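Local atomic coordinates of toxin Tse2 (Pseudomonas aeruginosa, PDB entry 5AKO), a protein that is secreted by the H1 type VI secretion system into the cytoplasm of recipient cells, where it likely acts as an NAD-dependent cytotoxin on prokaryotes and eukaryotes. Residues Leu66-Asp71 and Gly159-Phe164. Residues are numbered along the deposited sequence; the frame is centred on the assembly and turned at random.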
loop_
_atom_site.group_PDB
_atom_site.type_symbol
_atom_site.label_atom_id
_atom_site.label_comp_id
_atom_site.label_asym_id
_atom_site.label_seq_id
_atom_site.Cartn_x
_atom_site.Cartn_y
_atom_site.Cartn_z
ATOM N N LEU C 66 -24.244 15.147 0.063
ATOM C CA LEU C 66 -23.531 14.277 0.942
ATOM C C LEU C 66 -23.559 12.828 0.435
ATOM O O LEU C 66 -23.374 11.901 1.214
ATOM C CB LEU C 66 -24.191 14.325 2.326
ATOM C CG LEU C 66 -24.299 15.680 3.008
ATOM C CD1 LEU C 66 -25.080 15.580 4.308
ATOM C CD2 LEU C 66 -22.969 16.282 3.301
ATOM N N HIS C 67 -23.813 12.639 -0.852
ATOM C CA HIS C 67 -23.709 11.327 -1.453
ATOM C C HIS C 67 -22.256 11.059 -1.733
ATOM O O HIS C 67 -21.565 11.917 -2.270
ATOM C CB HIS C 67 -24.474 11.246 -2.790
ATOM C CG HIS C 67 -25.951 11.158 -2.635
ATOM N ND1 HIS C 67 -26.758 10.563 -3.575
ATOM C CD2 HIS C 67 -26.778 11.620 -1.670
ATOM C CE1 HIS C 67 -28.017 10.630 -3.178
ATOM N NE2 HIS C 67 -28.056 11.265 -2.019
ATOM N N PRO C 68 -21.784 9.879 -1.391
ATOM C CA PRO C 68 -20.436 9.506 -1.770
ATOM C C PRO C 68 -20.443 8.930 -3.169
ATOM O O PRO C 68 -21.464 8.385 -3.573
ATOM C CB PRO C 68 -20.123 8.365 -0.811
ATOM C CG PRO C 68 -21.439 7.719 -0.555
ATOM C CD PRO C 68 -22.401 8.854 -0.518
ATOM N N THR C 69 -19.309 8.998 -3.867
ATOM C CA THR C 69 -19.126 8.221 -5.086
ATOM C C THR C 69 -19.283 6.734 -4.737
ATOM O O THR C 69 -18.761 6.238 -3.700
ATOM C CB THR C 69 -17.724 8.424 -5.741
ATOM O OG1 THR C 69 -16.703 8.014 -4.813
ATOM C CG2 THR C 69 -17.483 9.879 -6.157
ATOM N N PHE C 70 -19.945 6.021 -5.648
ATOM C CA PHE C 70 -20.138 4.584 -5.550
ATOM C C PHE C 70 -19.280 3.773 -6.513
ATOM O O PHE C 70 -19.152 2.575 -6.369
ATOM C CB PHE C 70 -21.609 4.276 -5.790
ATOM C CG PHE C 70 -22.500 4.843 -4.721
ATOM C CD1 PHE C 70 -22.577 4.223 -3.470
ATOM C CD2 PHE C 70 -23.228 6.011 -4.947
ATOM C CE1 PHE C 70 -23.396 4.742 -2.475
ATOM C CE2 PHE C 70 -24.009 6.560 -3.927
ATOM C CZ PHE C 70 -24.098 5.924 -2.691
ATOM N N ASP C 71 -18.697 4.411 -7.508
ATOM C CA ASP C 71 -17.914 3.656 -8.462
ATOM C C ASP C 71 -16.659 4.415 -8.821
ATOM O O ASP C 71 -16.465 5.563 -8.395
ATOM C CB ASP C 71 -18.761 3.360 -9.716
ATOM C CG ASP C 71 -19.315 4.628 -10.390
ATOM O OD1 ASP C 71 -18.755 5.732 -10.227
ATOM O OD2 ASP C 71 -20.333 4.514 -11.112
ATOM N N GLY C 159 -31.170 7.823 0.694
ATOM C CA GLY C 159 -32.343 8.456 1.310
ATOM C C GLY C 159 -31.961 9.159 2.599
ATOM O O GLY C 159 -32.362 10.316 2.850
ATOM N N GLN C 160 -31.157 8.478 3.410
ATOM C CA GLN C 160 -30.779 9.036 4.689
ATOM C C GLN C 160 -29.877 10.229 4.483
ATOM O O GLN C 160 -29.973 11.219 5.212
ATOM C CB GLN C 160 -30.138 7.998 5.559
ATOM C CG GLN C 160 -31.025 6.792 5.819
ATOM C CD GLN C 160 -31.808 6.946 7.063
ATOM O OE1 GLN C 160 -31.307 6.654 8.178
ATOM N NE2 GLN C 160 -33.016 7.470 6.922
ATOM N N LEU C 161 -29.020 10.168 3.473
ATOM C CA LEU C 161 -28.114 11.286 3.236
ATOM C C LEU C 161 -28.898 12.546 2.763
ATOM O O LEU C 161 -28.580 13.677 3.171
ATOM C CB LEU C 161 -27.013 10.872 2.246
ATOM C CG LEU C 161 -26.071 9.813 2.807
ATOM C CD1 LEU C 161 -25.312 9.144 1.667
ATOM C CD2 LEU C 161 -25.097 10.414 3.814
ATOM N N ASP C 162 -29.949 12.340 1.967
ATOM C CA ASP C 162 -30.878 13.433 1.658
ATOM C C ASP C 162 -31.536 14.058 2.917
ATOM O O ASP C 162 -31.529 15.282 3.099
ATOM C CB ASP C 162 -31.891 12.969 0.603
ATOM C CG ASP C 162 -31.229 12.766 -0.785
ATOM O OD1 ASP C 162 -30.162 13.394 -1.047
ATOM O OD2 ASP C 162 -31.752 11.965 -1.594
ATOM N N ASN C 163 -32.049 13.226 3.818
ATOM C CA ASN C 163 -32.550 13.751 5.072
ATOM C C ASN C 163 -31.503 14.443 5.900
ATOM O O ASN C 163 -31.822 15.372 6.618
ATOM C CB ASN C 163 -33.206 12.662 5.908
ATOM C CG ASN C 163 -34.494 12.165 5.289
ATOM O OD1 ASN C 163 -35.045 12.796 4.390
ATOM N ND2 ASN C 163 -34.951 11.033 5.732
ATOM N N PHE C 164 -30.249 14.015 5.796
ATOM C CA PHE C 164 -29.179 14.678 6.513
ATOM C C PHE C 164 -28.962 16.098 5.981
ATOM O O PHE C 164 -28.687 17.026 6.743
ATOM C CB PHE C 164 -27.870 13.884 6.403
ATOM C CG PHE C 164 -26.878 14.133 7.542
ATOM C CD1 PHE C 164 -27.078 15.103 8.483
ATOM C CD2 PHE C 164 -25.778 13.348 7.673
ATOM C CE1 PHE C 164 -26.166 15.305 9.490
ATOM C CE2 PHE C 164 -24.888 13.520 8.714
ATOM C CZ PHE C 164 -25.074 14.524 9.611
#
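Leu161 reaches from the helix to the loop at Leu66 and Pro68. Its branched end meets the loop backbone: CD1 of Leu161 lies 3.4 Å from the carbonyl O of Leu66, and CD2 is almost as near that oxygen. The same methyl also packs on the proline ring, where Leu161 CD1 lies 3.7 Å from Pro68 CD. The contact with Leu66 O is van der Waals; that oxygen is hydrogen-bonded to Thr100 OG1. The two leucine side chains touch more lightly, with Leu66 CB and Leu161 CD2 4.3 Å apart.

One turn further along the helix, Leu66 meets Phe164. Leu66 CD1 lies 3.9 Å from Phe164 CB and also lies close to ring atoms CG and CD2 of Phe164. The two side chains cross at about a right angle. Phe164 CG stands anti to the backbone N (chi1 -155°), which places the ring beside the leucine methyl.

The polar contact lies beside Leu161. NE2 of His67 gives a weak hydrogen bond to OD1 of Asp162, 3.1 Å long and clearly bent, with an angle of 134° at the hydrogen. The imidazole and carboxylate planes are 27° apart. CD2 of the same imidazole packs against Leu161 CB at 4.0 Å.

Met158 also touches His67, and Val165 touches Leu66, so the contact runs on along helix 154-176 to the residues just before and just after 159-164. Leu161 and Phe164 also reach Ile146 of strand 141-148. They touch strand 128-136 as well, at Leu128 and Val130 respectively. Within the Tse2 ADP-ribosyltransferase toxin family region, the buried contact thus joins the loop between strands 33-37 and 100-103 to helix 154-176, which packs on the four-stranded antiparallel sheet.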